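Local atomic coordinates of snaclec rhodocytin subunit alpha (Agkistrodon rhodostoma, PDB entry 3BX4), a protein that triggers platelet aggregation by binding the platelet receptor CLEC-2 (CLEC1B), which activates Syk and PLC-gamma-2 signalling. Residues A65-V70 with M126-C131; E80-S85 with E96-L101; H102-G107 with W118-C123. One frame throughout, in Å; residues are numbered along the deposited sequence.

Interactions 1 and 3 belong to one sheet: strand 69-76 runs parallel to strand 127-133, the neighbour met in interaction 1, and antiparallel to strand 106-110, whose hairpin partner carries the other half of interaction 3. Their centres lie 13 Å apart, and they touch where Y69 OH comes 3.5 Å from Y121 CE2. Interaction 2 sits outside this core, in the loop between strands 69-76 and 106-110; its centre is 26 Å from that of interaction 1 and 13 Å from that of interaction 3. K105 joins interactions 2 and 3, its NZ 2.8 Å from E80 O, and also holds a sulfate ion, probably from the crystallisation liquor. Interaction 1 closes the loop containing both.

Interaction 1 (A65-V70 with M126-C131); sequences ADEDYV and MHAFVC
The carboxylate of E67 grips the start of strand 127-133 with both oxygens. OE2 takes the imidazole N-H of H127 at 2.9 Å from ND1, a nearly straight bond (165° at the hydrogen) that lies close to the ring plane and arrives on the syn side, though tilted out of the carboxylate plane. OE1 accepts the backbone N of A128 at 3.0 Å, met from well above the carboxylate plane, and Q23 is a second donor to it. CG of E67 is anti to the backbone N (chi1 173°), and the chain then bends at chi2, which brings the carboxylate to the edge of the imidazole, the two side chains crossing at about a right angle. The same OE2 also receives Y69 N at 3.1 Å, from the same face as the imidazole, so two firm donors fix one oxygen of a buried acid. OD1 of D68 adds negative charge near CE1 of H127, which would probably favour a positively polarised imidazole; Q125 takes up NE2.

E67 and D68 lie in the loop leading into strand 69-76, the parallel neighbour of strand 127-133 in the sheet of the C-type lectin fold.

Y69 covers one face of the histidine: Y69 CB lies 4.0 Å from the H127 ring centroid in a CH-pi contact. Beyond it the phenol turns an edge to that ring, with the planes at 72°, and the same phenol also stacks with Y121.

Apolar packing takes over at V70. Its CG1 reaches CG2 of V130 at 3.7 Å and lies against CA of F129, while CG2 is turned to CB of A128. I58 of helix 48-59 packs on both V70 and V130. F129 points the other way, to F20 and F32, and C131, two residues further along the strand, is tied to C33 by a disulfide.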
loop_
_atom_site.group_PDB
_atom_site.type_symbol
_atom_site.label_atom_id
_atom_site.label_comp_id
_atom_site.label_asym_id
_atom_site.label_seq_id
_atom_site.Cartn_x
_atom_site.Cartn_y
_atom_site.Cartn_z
ATOM N N ALA C 65 8.321 -5.375 -26.775
ATOM C CA ALA C 65 9.698 -5.651 -27.220
ATOM C C ALA C 65 10.770 -4.981 -26.356
ATOM O O ALA C 65 11.789 -5.604 -26.035
ATOM C CB ALA C 65 9.886 -5.227 -28.703
ATOM N N ASP C 66 10.549 -3.722 -26.000
ATOM C CA ASP C 66 11.518 -2.984 -25.188
ATOM C C ASP C 66 11.172 -2.847 -23.688
ATOM O O ASP C 66 11.766 -2.032 -22.978
ATOM C CB ASP C 66 11.752 -1.616 -25.798
ATOM C CG ASP C 66 12.251 -1.701 -27.235
ATOM O OD1 ASP C 66 13.161 -2.511 -27.527
ATOM O OD2 ASP C 66 11.719 -0.951 -28.078
ATOM N N GLU C 67 10.209 -3.624 -23.199
ATOM C CA GLU C 67 9.844 -3.514 -21.784
ATOM C C GLU C 67 10.892 -4.269 -20.910
ATOM O O GLU C 67 11.283 -5.381 -21.287
ATOM C CB GLU C 67 8.430 -4.092 -21.576
ATOM C CG GLU C 67 8.032 -4.164 -20.141
ATOM C CD GLU C 67 7.856 -2.792 -19.481
ATOM O OE1 GLU C 67 6.762 -2.168 -19.629
ATOM O OE2 GLU C 67 8.788 -2.391 -18.762
ATOM N N ASP C 68 11.307 -3.697 -19.759
ATOM C CA ASP C 68 12.263 -4.362 -18.892
ATOM C C ASP C 68 11.605 -5.173 -17.806
ATOM O O ASP C 68 12.212 -6.104 -17.261
ATOM C CB ASP C 68 13.308 -3.440 -18.248
ATOM C CG ASP C 68 12.754 -2.148 -17.682
ATOM O OD1 ASP C 68 11.514 -1.868 -17.756
ATOM O OD2 ASP C 68 13.636 -1.392 -17.115
ATOM N N TYR C 69 10.404 -4.760 -17.459
ATOM C CA TYR C 69 9.680 -5.482 -16.336
ATOM C C TYR C 69 8.232 -5.654 -16.701
ATOM O O TYR C 69 7.647 -4.828 -17.399
ATOM C CB TYR C 69 9.729 -4.698 -15.026
ATOM C CG TYR C 69 11.114 -4.599 -14.459
ATOM C CD1 TYR C 69 11.694 -5.639 -13.710
ATOM C CD2 TYR C 69 11.886 -3.483 -14.728
ATOM C CE1 TYR C 69 13.005 -5.523 -13.221
ATOM C CE2 TYR C 69 13.190 -3.366 -14.218
ATOM C CZ TYR C 69 13.729 -4.382 -13.477
ATOM O OH TYR C 69 15.039 -4.231 -13.039
ATOM N N VAL C 70 7.607 -6.767 -16.218
ATOM C CA VAL C 70 6.212 -6.959 -16.478
ATOM C C VAL C 70 5.604 -7.390 -15.112
ATOM O O VAL C 70 6.111 -8.346 -14.555
ATOM C CB VAL C 70 6.004 -8.078 -17.550
ATOM C CG1 VAL C 70 4.496 -8.531 -17.541
ATOM C CG2 VAL C 70 6.546 -7.608 -18.983
ATOM N N MET C 126 5.542 2.387 -13.521
ATOM C CA MET C 126 4.628 1.977 -14.585
ATOM C C MET C 126 5.300 0.985 -15.514
ATOM O O MET C 126 6.345 1.240 -16.150
ATOM C CB MET C 126 4.123 3.256 -15.384
ATOM C CG MET C 126 3.237 4.196 -14.554
ATOM S SD MET C 126 3.349 5.888 -15.337
ATOM C CE MET C 126 2.245 5.542 -16.628
ATOM N N HIS C 127 4.682 -0.181 -15.616
ATOM C CA HIS C 127 5.150 -1.248 -16.493
ATOM C C HIS C 127 3.977 -2.000 -17.098
ATOM O O HIS C 127 2.877 -1.918 -16.612
ATOM C CB HIS C 127 6.110 -2.224 -15.756
ATOM C CG HIS C 127 7.378 -1.572 -15.281
ATOM N ND1 HIS C 127 8.416 -1.272 -16.142
ATOM C CD2 HIS C 127 7.695 -1.011 -14.094
ATOM C CE1 HIS C 127 9.342 -0.594 -15.483
ATOM N NE2 HIS C 127 8.960 -0.472 -14.224
ATOM N N ALA C 128 4.288 -2.774 -18.131
ATOM C CA ALA C 128 3.360 -3.732 -18.741
ATOM C C ALA C 128 3.019 -4.794 -17.631
ATOM O O ALA C 128 3.668 -4.846 -16.586
ATOM C CB ALA C 128 4.065 -4.427 -19.896
ATOM N N PHE C 129 1.988 -5.576 -17.921
ATOM C CA PHE C 129 1.531 -6.538 -16.855
ATOM C C PHE C 129 0.773 -7.687 -17.486
ATOM O O PHE C 129 0.336 -7.678 -18.602
ATOM C CB PHE C 129 0.664 -5.771 -15.850
ATOM C CG PHE C 129 -0.504 -5.076 -16.435
ATOM C CD1 PHE C 129 -0.400 -3.744 -16.925
ATOM C CD2 PHE C 129 -1.741 -5.686 -16.550
ATOM C CE1 PHE C 129 -1.497 -3.103 -17.480
ATOM C CE2 PHE C 129 -2.837 -5.045 -17.113
ATOM C CZ PHE C 129 -2.709 -3.705 -17.616
ATOM N N VAL C 130 0.483 -8.779 -16.716
ATOM C CA VAL C 130 -0.266 -9.803 -17.369
ATOM C C VAL C 130 -1.466 -10.134 -16.399
ATOM O O VAL C 130 -1.181 -10.194 -15.186
ATOM C CB VAL C 130 0.589 -11.147 -17.490
ATOM C CG1 VAL C 130 -0.288 -12.260 -17.998
ATOM C CG2 VAL C 130 1.814 -10.895 -18.466
ATOM N N CYS C 131 -2.678 -10.203 -16.965
ATOM C CA CYS C 131 -3.938 -10.576 -16.185
ATOM C C CYS C 131 -4.176 -12.062 -16.390
ATOM O O CYS C 131 -3.890 -12.647 -17.416
ATOM C CB CYS C 131 -5.221 -9.821 -16.633
ATOM S SG CYS C 131 -5.006 -7.980 -16.458
#

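Interaction 2 (E80-S85 with E96-L101); sequences EQQCSS and ENLIDL
Q82 and E96 meet through one N-H: NE2 of the glutamine donates to OE1 of the glutamate over 3.3 Å, a long bond with 159° at the hydrogen. The oxygen lies near the plane of the amide, but the two flat groups are twisted 59° against each other, and the amide comes to the carboxylate on its anti side. Q82 can do this because its chain is folded twice: CG is wedged between the backbone N and the carbonyl carbon (chi1 66°), and chi2 bends again, curling the amide back over its own loop. There it is held at both ends by S84: S84 N donates to Q82 OE1 at 3.0 Å, and S84 O accepts from Q82 NE2 at 2.9 Å. This double grip fixes the rotation of the amide and leaves the second N-H of NE2 directed at E96.

E96, by contrast, is extended beyond CG and spans the gap from its own segment. OE2 of E96 accepts from a water at 2.9 Å that also donates to OE1 of E80 and accepts from the backbone N of Q81. The water thus bridges two carboxylates standing 4.1 Å apart at their OE1 atoms; R34 of the second subunit forms a salt bridge to E80 and a weak, long ion pair with E96, which probably offsets the like charges.

Beside these polar groups, L98 pushes CD1 against CB of Q81, 3.7 Å away, and against CG of Q82, so the stems of both glutamines rest on one methyl. The amide end of Q81 turns off, toward T103 and K105.

C83, in the same loop, carries the disulfide to the beta chain. The contact belongs to the long loop that snaclec C-type lectin domains extend toward their partner subunit in loop-swapped dimers.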
loop_
_atom_site.group_PDB
_atom_site.type_symbol
_atom_site.label_atom_id
_atom_site.label_comp_id
_atom_site.label_asym_id
_atom_site.label_seq_id
_atom_site.Cartn_x
_atom_site.Cartn_y
_atom_site.Cartn_z
ATOM N N GLU C 80 5.858 -3.341 7.052
ATOM C CA GLU C 80 7.153 -2.654 7.147
ATOM C C GLU C 80 7.711 -2.330 5.756
ATOM O O GLU C 80 7.419 -3.046 4.783
ATOM C CB GLU C 80 8.168 -3.482 7.926
ATOM C CG GLU C 80 7.751 -3.706 9.416
ATOM C CD GLU C 80 7.441 -2.398 10.182
ATOM O OE1 GLU C 80 8.268 -1.460 10.158
ATOM O OE2 GLU C 80 6.362 -2.330 10.841
ATOM N N GLN C 81 8.499 -1.270 5.691
ATOM C CA GLN C 81 9.094 -0.880 4.431
ATOM C C GLN C 81 10.394 -1.629 4.068
ATOM O O GLN C 81 10.917 -1.541 2.920
ATOM C CB GLN C 81 9.248 0.655 4.409
ATOM C CG GLN C 81 7.862 1.370 4.392
ATOM C CD GLN C 81 7.063 1.111 3.086
ATOM O OE1 GLN C 81 5.871 0.783 3.115
ATOM N NE2 GLN C 81 7.739 1.212 1.947
ATOM N N GLN C 82 10.931 -2.367 5.026
ATOM C CA GLN C 82 12.052 -3.266 4.802
ATOM C C GLN C 82 11.752 -4.400 5.816
ATOM O O GLN C 82 11.186 -4.138 6.914
ATOM C CB GLN C 82 13.432 -2.540 4.954
ATOM C CG GLN C 82 13.772 -2.043 6.361
ATOM C CD GLN C 82 14.219 -3.215 7.219
ATOM O OE1 GLN C 82 14.654 -4.237 6.677
ATOM N NE2 GLN C 82 14.082 -3.091 8.554
ATOM N N CYS C 83 12.036 -5.636 5.447
ATOM C CA CYS C 83 11.430 -6.760 6.209
ATOM C C CYS C 83 12.357 -7.465 7.179
ATOM O O CYS C 83 11.998 -8.526 7.670
ATOM C CB CYS C 83 10.804 -7.800 5.287
ATOM S SG CYS C 83 9.699 -7.022 4.047
ATOM N N SER C 84 13.536 -6.910 7.435
ATOM C CA SER C 84 14.399 -7.402 8.532
ATOM C C SER C 84 14.047 -6.695 9.828
ATOM O O SER C 84 14.324 -5.531 10.017
ATOM C CB SER C 84 15.857 -7.209 8.168
ATOM O OG SER C 84 16.103 -8.007 7.055
ATOM N N SER C 85 13.442 -7.412 10.756
ATOM C CA SER C 85 13.049 -6.755 11.983
ATOM C C SER C 85 14.089 -6.825 13.108
ATOM O O SER C 85 13.839 -6.255 14.181
ATOM C CB SER C 85 11.736 -7.302 12.481
ATOM O OG SER C 85 11.923 -8.674 12.789
ATOM N N GLU C 96 14.316 3.950 11.897
ATOM C CA GLU C 96 14.625 3.580 10.514
ATOM C C GLU C 96 14.777 4.867 9.775
ATOM O O GLU C 96 14.058 5.809 10.051
ATOM C CB GLU C 96 13.480 2.802 9.826
ATOM C CG GLU C 96 13.123 1.434 10.389
ATOM C CD GLU C 96 12.080 0.710 9.548
ATOM O OE1 GLU C 96 12.224 -0.532 9.422
ATOM O OE2 GLU C 96 11.107 1.350 9.047
ATOM N N ASN C 97 15.652 4.912 8.801
ATOM C CA ASN C 97 15.751 6.120 8.024
ATOM C C ASN C 97 15.594 5.817 6.552
ATOM O O ASN C 97 16.554 5.853 5.801
ATOM C CB ASN C 97 16.999 6.938 8.333
ATOM C CG ASN C 97 16.974 8.329 7.646
ATOM O OD1 ASN C 97 17.980 9.055 7.635
ATOM N ND2 ASN C 97 15.912 8.631 6.995
ATOM N N LEU C 98 14.336 5.553 6.172
ATOM C CA LEU C 98 13.999 5.136 4.810
ATOM C C LEU C 98 13.453 6.275 3.924
ATOM O O LEU C 98 12.772 6.025 2.930
ATOM C CB LEU C 98 13.030 3.943 4.842
ATOM C CG LEU C 98 13.653 2.655 5.479
ATOM C CD1 LEU C 98 12.563 1.626 5.779
ATOM C CD2 LEU C 98 14.676 2.028 4.551
ATOM N N ILE C 99 13.720 7.520 4.333
ATOM C CA ILE C 99 12.932 8.629 3.790
ATOM C C ILE C 99 13.226 8.879 2.306
ATOM O O ILE C 99 12.378 9.389 1.576
ATOM C CB ILE C 99 13.116 9.921 4.609
ATOM C CG1 ILE C 99 14.575 10.323 4.665
ATOM C CG2 ILE C 99 12.537 9.746 6.026
ATOM C CD1 ILE C 99 14.777 11.689 5.294
ATOM N N ASP C 100 14.411 8.504 1.864
ATOM C CA ASP C 100 14.772 8.732 0.468
ATOM C C ASP C 100 14.352 7.611 -0.501
ATOM O O ASP C 100 14.396 7.783 -1.737
ATOM C CB ASP C 100 16.272 8.988 0.367
ATOM C CG ASP C 100 16.659 10.387 0.878
ATOM O OD1 ASP C 100 15.763 11.247 1.134
ATOM O OD2 ASP C 100 17.880 10.615 1.015
ATOM N N LEU C 101 13.910 6.488 0.055
ATOM C CA LEU C 101 13.652 5.256 -0.692
ATOM C C LEU C 101 12.188 5.045 -1.019
ATOM O O LEU C 101 11.290 5.678 -0.380
ATOM C CB LEU C 101 14.066 4.081 0.170
ATOM C CG LEU C 101 15.541 3.976 0.473
ATOM C CD1 LEU C 101 15.755 2.605 1.075
ATOM C CD2 LEU C 101 16.458 4.146 -0.752
HETATM O O HOH W 1 8.661 0.324 7.940
#

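Interaction 3 (H102-G107 with W118-C123); sequences HTKKCG and WVNYYC. With SO4 (sulfate ion), chain J.
C106 and C123 are joined by a disulfide, SG to SG 2.1 Å with a chi3 of 105°, and round it the contact is tight. C106 and Y121 form an antiparallel hydrogen-bonded pair, Y121 N donating to C106 O at 2.8 Å. G107 and N120 follow as a non-hydrogen-bonded pair, CA to CA 4.5 Å. Where the hairpin of strands 106-110 and 118-121 opens, a side chain joins the backbone bonding. ND2 of N120 donates to K104 O over 2.8 Å, straight (168°) and in the plane of both the carbonyl and its own amide; CG of N120 sits between the backbone N and the carbonyl carbon, which folds the amide back onto K104. T103 O accepts C123 N in a more bent bond.

CG of K104 lies over one face of the Y122 ring, 3.7 Å from the centroid and 14° off the normal, with CD following toward CZ and OH. H102 O approaches the same ring at its edge.

The outer side is looser and wetter. Past the ring, NZ of K104 shares a water with OD1 of N120, and a second water, weakly bound to NZ, donates to N120 O. The main partner of this ammonium is an acidic side chain of another protein chain, in a salt bridge.

T103 and K105 turn instead to a sulfate ion: T103 OG1 donates to O1 at 2.9 Å and K105 NZ to O3 at 2.6 Å, with R75 as a further donor. K105 NZ is also bonded to the backbone oxygens of E80 and N78.

Chemically, the covalent link, the Y121 N to C106 O bond and the asparagine side-chain bond hold the base of the hairpin, whereas T103 and K105 present a hydroxyl and an ammonium that suit an anion, here one probably left by the crystallisation liquor.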
loop_
_atom_site.group_PDB
_atom_site.type_symbol
_atom_site.label_atom_id
_atom_site.label_comp_id
_atom_site.label_asym_id
_atom_site.label_seq_id
_atom_site.Cartn_x
_atom_site.Cartn_y
_atom_site.Cartn_z
ATOM N N HIS C 102 11.930 4.153 -1.985
ATOM C CA HIS C 102 10.550 3.860 -2.414
ATOM C C HIS C 102 10.219 2.433 -2.259
ATOM O O HIS C 102 11.132 1.628 -2.212
ATOM C CB HIS C 102 10.277 4.318 -3.829
ATOM C CG HIS C 102 10.493 5.770 -3.969
ATOM N ND1 HIS C 102 9.749 6.693 -3.265
ATOM C CD2 HIS C 102 11.437 6.469 -4.639
ATOM C CE1 HIS C 102 10.209 7.907 -3.518
ATOM N NE2 HIS C 102 11.222 7.799 -4.361
ATOM N N THR C 103 8.917 2.144 -2.104
ATOM C CA THR C 103 8.522 0.758 -1.829
ATOM C C THR C 103 9.034 -0.212 -2.939
ATOM O O THR C 103 8.749 0.065 -4.124
ATOM C CB THR C 103 6.993 0.605 -1.525
ATOM O OG1 THR C 103 6.715 -0.781 -1.309
ATOM C CG2 THR C 103 6.081 1.123 -2.675
ATOM N N LYS C 104 9.760 -1.284 -2.561
ATOM C CA LYS C 104 10.038 -2.493 -3.437
ATOM C C LYS C 104 9.263 -3.842 -3.116
ATOM O O LYS C 104 9.814 -4.915 -3.149
ATOM C CB LYS C 104 11.529 -2.790 -3.450
ATOM C CG LYS C 104 12.252 -2.590 -4.800
ATOM C CD LYS C 104 13.693 -2.779 -4.694
ATOM C CE LYS C 104 14.149 -3.687 -5.774
ATOM N NZ LYS C 104 15.691 -3.858 -5.825
ATOM N N LYS C 105 7.969 -3.751 -2.892
ATOM C CA LYS C 105 7.205 -4.863 -2.291
ATOM C C LYS C 105 6.240 -5.440 -3.304
ATOM O O LYS C 105 5.230 -6.047 -2.958
ATOM C CB LYS C 105 6.473 -4.263 -1.098
ATOM C CG LYS C 105 7.496 -4.014 0.013
ATOM C CD LYS C 105 6.949 -3.185 1.183
ATOM C CE LYS C 105 5.904 -3.951 1.972
ATOM N NZ LYS C 105 5.235 -3.058 2.968
ATOM N N CYS C 106 6.537 -5.233 -4.590
ATOM C CA CYS C 106 5.760 -5.802 -5.708
ATOM C C CYS C 106 6.596 -6.737 -6.579
ATOM O O CYS C 106 7.782 -6.454 -6.817
ATOM C CB CYS C 106 5.132 -4.701 -6.610
ATOM S SG CYS C 106 3.887 -3.766 -5.742
ATOM N N GLY C 107 6.009 -7.837 -7.073
ATOM C CA GLY C 107 6.744 -8.762 -7.906
ATOM C C GLY C 107 6.563 -8.583 -9.445
ATOM O O GLY C 107 5.481 -8.268 -9.932
ATOM N N TRP C 118 11.125 -14.647 -10.831
ATOM C CA TRP C 118 10.528 -13.524 -10.142
ATOM C C TRP C 118 11.576 -12.584 -9.542
ATOM O O TRP C 118 12.583 -13.019 -8.964
ATOM C CB TRP C 118 9.615 -14.000 -9.037
ATOM C CG TRP C 118 8.651 -15.076 -9.458
ATOM C CD1 TRP C 118 8.185 -15.382 -10.727
ATOM C CD2 TRP C 118 7.959 -15.948 -8.561
ATOM N NE1 TRP C 118 7.259 -16.409 -10.652
ATOM C CE2 TRP C 118 7.105 -16.778 -9.350
ATOM C CE3 TRP C 118 7.973 -16.087 -7.186
ATOM C CZ2 TRP C 118 6.294 -17.761 -8.788
ATOM C CZ3 TRP C 118 7.198 -17.097 -6.619
ATOM C CH2 TRP C 118 6.361 -17.896 -7.418
ATOM N N VAL C 119 11.304 -11.282 -9.620
ATOM C CA VAL C 119 12.126 -10.291 -8.944
ATOM C C VAL C 119 11.161 -9.313 -8.214
ATOM O O VAL C 119 10.023 -9.218 -8.620
ATOM C CB VAL C 119 13.037 -9.510 -9.949
ATOM C CG1 VAL C 119 13.960 -10.488 -10.714
ATOM C CG2 VAL C 119 12.244 -8.703 -10.946
ATOM N N ASN C 120 11.617 -8.629 -7.165
ATOM C CA ASN C 120 10.826 -7.586 -6.556
ATOM C C ASN C 120 11.232 -6.246 -7.145
ATOM O O ASN C 120 12.412 -6.037 -7.511
ATOM C CB ASN C 120 10.829 -7.611 -5.006
ATOM C CG ASN C 120 12.194 -7.323 -4.388
ATOM O OD1 ASN C 120 13.203 -7.951 -4.733
ATOM N ND2 ASN C 120 12.217 -6.360 -3.465
ATOM N N TYR C 121 10.266 -5.358 -7.279
ATOM C CA TYR C 121 10.638 -4.037 -7.876
ATOM C C TYR C 121 9.730 -2.974 -7.300
ATOM O O TYR C 121 8.862 -3.204 -6.490
ATOM C CB TYR C 121 10.560 -4.094 -9.416
ATOM C CG TYR C 121 11.559 -3.150 -10.104
ATOM C CD1 TYR C 121 11.123 -2.185 -11.018
ATOM C CD2 TYR C 121 12.939 -3.205 -9.800
ATOM C CE1 TYR C 121 12.072 -1.272 -11.626
ATOM C CE2 TYR C 121 13.894 -2.282 -10.423
ATOM C CZ TYR C 121 13.415 -1.387 -11.345
ATOM O OH TYR C 121 14.319 -0.485 -11.911
ATOM N N TYR C 122 9.874 -1.748 -7.790
ATOM C CA TYR C 122 9.250 -0.617 -7.176
ATOM C C TYR C 122 7.778 -0.485 -7.615
ATOM O O TYR C 122 7.477 -0.192 -8.754
ATOM C CB TYR C 122 10.045 0.613 -7.702
ATOM C CG TYR C 122 11.459 0.576 -7.188
ATOM C CD1 TYR C 122 12.520 0.149 -7.994
ATOM C CD2 TYR C 122 11.718 0.897 -5.853
ATOM C CE1 TYR C 122 13.866 0.113 -7.501
ATOM C CE2 TYR C 122 12.989 0.881 -5.367
ATOM C CZ TYR C 122 14.058 0.504 -6.182
ATOM O OH TYR C 122 15.295 0.446 -5.602
ATOM N N CYS C 123 6.847 -0.710 -6.683
ATOM C CA CYS C 123 5.391 -0.726 -6.974
ATOM C C CYS C 123 4.802 0.443 -7.739
ATOM O O CYS C 123 3.894 0.274 -8.513
ATOM C CB CYS C 123 4.636 -0.778 -5.648
ATOM S SG CYS C 123 4.940 -2.322 -4.702
HETATM S S SO4 J . 3.561 -0.750 0.621
HETATM O O1 SO4 J . 4.187 -1.677 -0.326
HETATM O O2 SO4 J . 4.331 0.513 0.565
HETATM O O3 SO4 J . 3.564 -1.270 1.983
HETATM O O4 SO4 J . 2.174 -0.549 0.245
HETATM O O HOH W 2 14.948 -6.582 -7.842
HETATM O O HOH W 3 15.729 -6.624 -4.881
#